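Side-chain contact in fructuronate-tagaturonate epimerase UxaE from Cohnella laeviribosi in complex with 1 glycerol (Cohnella laeviribosi, PDB 6IL9), which interconverts fructuronate and tagaturonate by epimerisation, probably with the help of a zinc ion bound in its TIM barrel: residues Q32-E37 and V62-L67. Residues are numbered along the deposited sequence; the frame is centred on the assembly and turned at random.
Sequences QMIKAE and VKLCEL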
ATOM      1  N   GLN A  32       1.748 -28.283  -5.731  1.00 25.02           N
ATOM      2  CA  GLN A  32       2.375 -27.750  -4.529  1.00 22.46           C
ATOM      3  C   GLN A  32       3.473 -26.791  -4.958  1.00 19.23           C
ATOM      4  O   GLN A  32       3.832 -26.721  -6.132  1.00 19.22           O
ATOM      5  CB  GLN A  32       2.947 -28.863  -3.649  1.00 23.34           C
ATOM      6  CG  GLN A  32       4.103 -29.607  -4.276  1.00 26.02           C
ATOM      7  CD  GLN A  32       4.498 -30.823  -3.464  1.00 31.25           C
ATOM      8  OE1 GLN A  32       3.680 -31.392  -2.737  1.00 35.59           O
ATOM      9  NE2 GLN A  32       5.757 -31.221  -3.569  1.00 30.55           N
ATOM     10  N   MET A  33       3.999 -26.041  -3.987  1.00 17.65           N
ATOM     11  CA  MET A  33       5.107 -25.122  -4.211  1.00 17.49           C
ATOM     12  C   MET A  33       6.343 -25.617  -3.471  1.00 19.53           C
ATOM     13  O   MET A  33       6.247 -26.154  -2.361  1.00 19.27           O
ATOM     14  CB  MET A  33       4.759 -23.702  -3.740  1.00 16.57           C
ATOM     15  CG  MET A  33       5.753 -22.642  -4.183  1.00 22.29           C
ATOM     16  SD  MET A  33       5.259 -20.931  -3.769  1.00 21.68           S
ATOM     17  CE  MET A  33       3.545 -21.059  -4.421  1.00 11.03           C
ATOM     18  N   ILE A  34       7.505 -25.438  -4.100  1.00 18.04           N
ATOM     19  CA  ILE A  34       8.778 -25.868  -3.556  1.00 18.43           C
ATOM     20  C   ILE A  34       9.774 -24.729  -3.706  1.00 19.03           C
ATOM     21  O   ILE A  34       9.519 -23.730  -4.381  1.00 18.97           O
ATOM     22  CB  ILE A  34       9.319 -27.131  -4.263  1.00 18.76           C
ATOM     23  CG1 ILE A  34       9.626 -26.809  -5.728  1.00 22.44           C
ATOM     24  CG2 ILE A  34       8.324 -28.276  -4.152  1.00 19.88           C
ATOM     25  CD1 ILE A  34      10.482 -27.867  -6.428  1.00 23.38           C
ATOM     26  N   LYS A  35      10.937 -24.907  -3.089  1.00 19.86           N
ATOM     27  CA  LYS A  35      12.053 -24.005  -3.321  1.00 19.99           C
ATOM     28  C   LYS A  35      13.296 -24.838  -3.573  1.00 20.61           C
ATOM     29  O   LYS A  35      13.614 -25.721  -2.773  1.00 19.09           O
ATOM     30  CB  LYS A  35      12.279 -23.066  -2.139  1.00 22.54           C
ATOM     31  CG  LYS A  35      13.357 -22.029  -2.424  1.00 23.19           C
ATOM     32  CD  LYS A  35      13.394 -20.989  -1.331  1.00 25.05           C
ATOM     33  CE  LYS A  35      14.417 -19.905  -1.621  1.00 25.16           C
ATOM     34  NZ  LYS A  35      14.470 -18.986  -0.447  1.00 28.53           N
ATOM     35  N   ALA A  36      13.978 -24.570  -4.690  1.00 20.16           N
ATOM     36  CA  ALA A  36      15.215 -25.268  -5.027  1.00 21.17           C
ATOM     37  C   ALA A  36      16.224 -24.291  -5.610  1.00 24.44           C
ATOM     38  O   ALA A  36      15.891 -23.519  -6.511  1.00 24.43           O
ATOM     39  CB  ALA A  36      14.956 -26.403  -6.022  1.00 22.77           C
ATOM     40  N   GLU A  37      17.457 -24.345  -5.104  1.00 26.35           N
ATOM     41  CA  GLU A  37      18.555 -23.514  -5.607  1.00 29.85           C
ATOM     42  C   GLU A  37      18.169 -22.038  -5.614  1.00 27.38           C
ATOM     43  O   GLU A  37      18.403 -21.318  -6.585  1.00 33.22           O
ATOM     44  CB  GLU A  37      18.996 -23.964  -7.001  1.00 33.70           C
ATOM     45  CG  GLU A  37      19.798 -25.249  -7.002  1.00 36.33           C
ATOM     46  CD  GLU A  37      18.929 -26.449  -6.740  1.00 36.07           C
ATOM     47  OE1 GLU A  37      18.972 -26.981  -5.610  1.00 39.28           O
ATOM     48  OE2 GLU A  37      18.174 -26.842  -7.654  1.00 40.96           O
ATOM     49  N   VAL A  62       5.546 -35.603 -13.769  1.00 41.56           N
ATOM     50  CA  VAL A  62       5.642 -34.441 -12.894  1.00 35.32           C
ATOM     51  C   VAL A  62       6.057 -33.238 -13.733  1.00 35.47           C
ATOM     52  O   VAL A  62       6.972 -33.336 -14.556  1.00 34.98           O
ATOM     53  CB  VAL A  62       6.648 -34.685 -11.753  1.00 39.57           C
ATOM     54  CG1 VAL A  62       6.900 -33.417 -10.988  1.00 28.98           C
ATOM     55  CG2 VAL A  62       6.147 -35.780 -10.828  1.00 42.46           C
ATOM     56  N   LYS A  63       5.386 -32.106 -13.522  1.00 33.29           N
ATOM     57  CA  LYS A  63       5.671 -30.876 -14.247  1.00 29.98           C
ATOM     58  C   LYS A  63       6.212 -29.838 -13.274  1.00 27.77           C
ATOM     59  O   LYS A  63       5.573 -29.546 -12.260  1.00 26.29           O
ATOM     60  CB  LYS A  63       4.417 -30.345 -14.953  1.00 27.57           C
ATOM     61  CG  LYS A  63       4.696 -29.192 -15.888  1.00 27.73           C
ATOM     62  CD  LYS A  63       3.427 -28.671 -16.562  1.00 32.03           C
ATOM     63  CE  LYS A  63       2.943 -29.633 -17.644  1.00 34.15           C
ATOM     64  NZ  LYS A  63       1.956 -28.996 -18.555  1.00 32.65           N
ATOM     65  N   LEU A  64       7.395 -29.303 -13.582  1.00 26.26           N
ATOM     66  CA  LEU A  64       8.049 -28.266 -12.793  1.00 26.82           C
ATOM     67  C   LEU A  64       7.848 -26.920 -13.478  1.00 24.55           C
ATOM     68  O   LEU A  64       8.276 -26.735 -14.622  1.00 27.53           O
ATOM     69  CB  LEU A  64       9.537 -28.567 -12.647  1.00 28.80           C
ATOM     70  CG  LEU A  64      10.349 -27.580 -11.811  1.00 25.80           C
ATOM     71  CD1 LEU A  64       9.970 -27.757 -10.353  1.00 25.49           C
ATOM     72  CD2 LEU A  64      11.840 -27.814 -12.019  1.00 27.66           C
ATOM     73  N   CYS A  65       7.229 -25.971 -12.773  1.00 25.44           N
ATOM     74  CA  CYS A  65       6.769 -24.730 -13.380  1.00 22.76           C
ATOM     75  C   CYS A  65       7.334 -23.523 -12.653  1.00 22.22           C
ATOM     76  O   CYS A  65       7.348 -23.479 -11.419  1.00 23.80           O
ATOM     77  CB  CYS A  65       5.235 -24.620 -13.360  1.00 24.70           C
ATOM     78  SG  CYS A  65       4.370 -26.116 -13.863  1.00 27.45           S
ATOM     79  N   GLU A  66       7.765 -22.536 -13.431  1.00 21.42           N
ATOM     80  CA  GLU A  66       8.183 -21.260 -12.881  1.00 23.19           C
ATOM     81  C   GLU A  66       6.971 -20.475 -12.392  1.00 22.27           C
ATOM     82  O   GLU A  66       5.848 -20.658 -12.865  1.00 24.69           O
ATOM     83  CB  GLU A  66       8.923 -20.446 -13.939  1.00 27.57           C
ATOM     84  CG  GLU A  66      10.085 -21.187 -14.558  1.00 28.44           C
ATOM     85  CD  GLU A  66      11.389 -20.854 -13.879  1.00 37.90           C
ATOM     86  OE1 GLU A  66      11.352 -20.169 -12.832  1.00 36.76           O
ATOM     87  OE2 GLU A  66      12.446 -21.265 -14.398  1.00 38.08           O
ATOM     88  N   LEU A  67       7.215 -19.570 -11.444  1.00 22.38           N
ATOM     89  CA  LEU A  67       6.156 -18.702 -10.928  1.00 22.85           C
ATOM     90  C   LEU A  67       5.915 -17.535 -11.888  1.00 22.98           C
ATOM     91  O   LEU A  67       6.118 -16.367 -11.560  1.00 26.44           O
ATOM     92  CB  LEU A  67       6.519 -18.198  -9.536  1.00 21.48           C
ATOM     93  CG  LEU A  67       5.994 -18.994  -8.341  1.00 29.65           C
ATOM     94  CD1 LEU A  67       6.258 -20.480  -8.483  1.00 23.38           C
ATOM     95  CD2 LEU A  67       6.561 -18.466  -7.034  1.00 22.58           C
TER
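Across the five-stranded antiparallel sheet near the N-terminus, Ile34 of strand 29-36 meets Leu64 of strand 62-66 on one face, and Met33 meets Leu67 on the other. Strand 39-45 runs between the two segments, keeping the CA atoms of Ile34 and Leu64 9.6 Å apart, so contact is made over this middle strand by side-chain ends alone. Ile34 CD1 touches Leu64 CD1 at 4.0 Å, methyl to methyl, the two side chains crossing at about a right angle. With chi1 of Ile34 at 65°, CG1 sits between the two backbone branches, and a near-extended chi2 (166°) carries CD1 out toward Leu64. Ile7 of helix 2-12 touches both residues and Ala4 touches Leu64, so this helix packs on that face of the sheet. On the reverse face Met33 is extended as far as SD, CG anti to the backbone N (chi1 -169°), and carries its sulfur to Leu67; Met33 SD lies 4.3 Å from Leu67 CD2. Here helix 135-149, which lies in the chain between TIM-barrel strands 117-124 and 156-162, takes up the packing: Phe147 and Gln148 touch Met33, and Tyr144 touches Leu67. No hydrogen bond links the segments; Ile34 pairs through its backbone with Tyr41, and Lys63 with Ala44, both on strand 39-45.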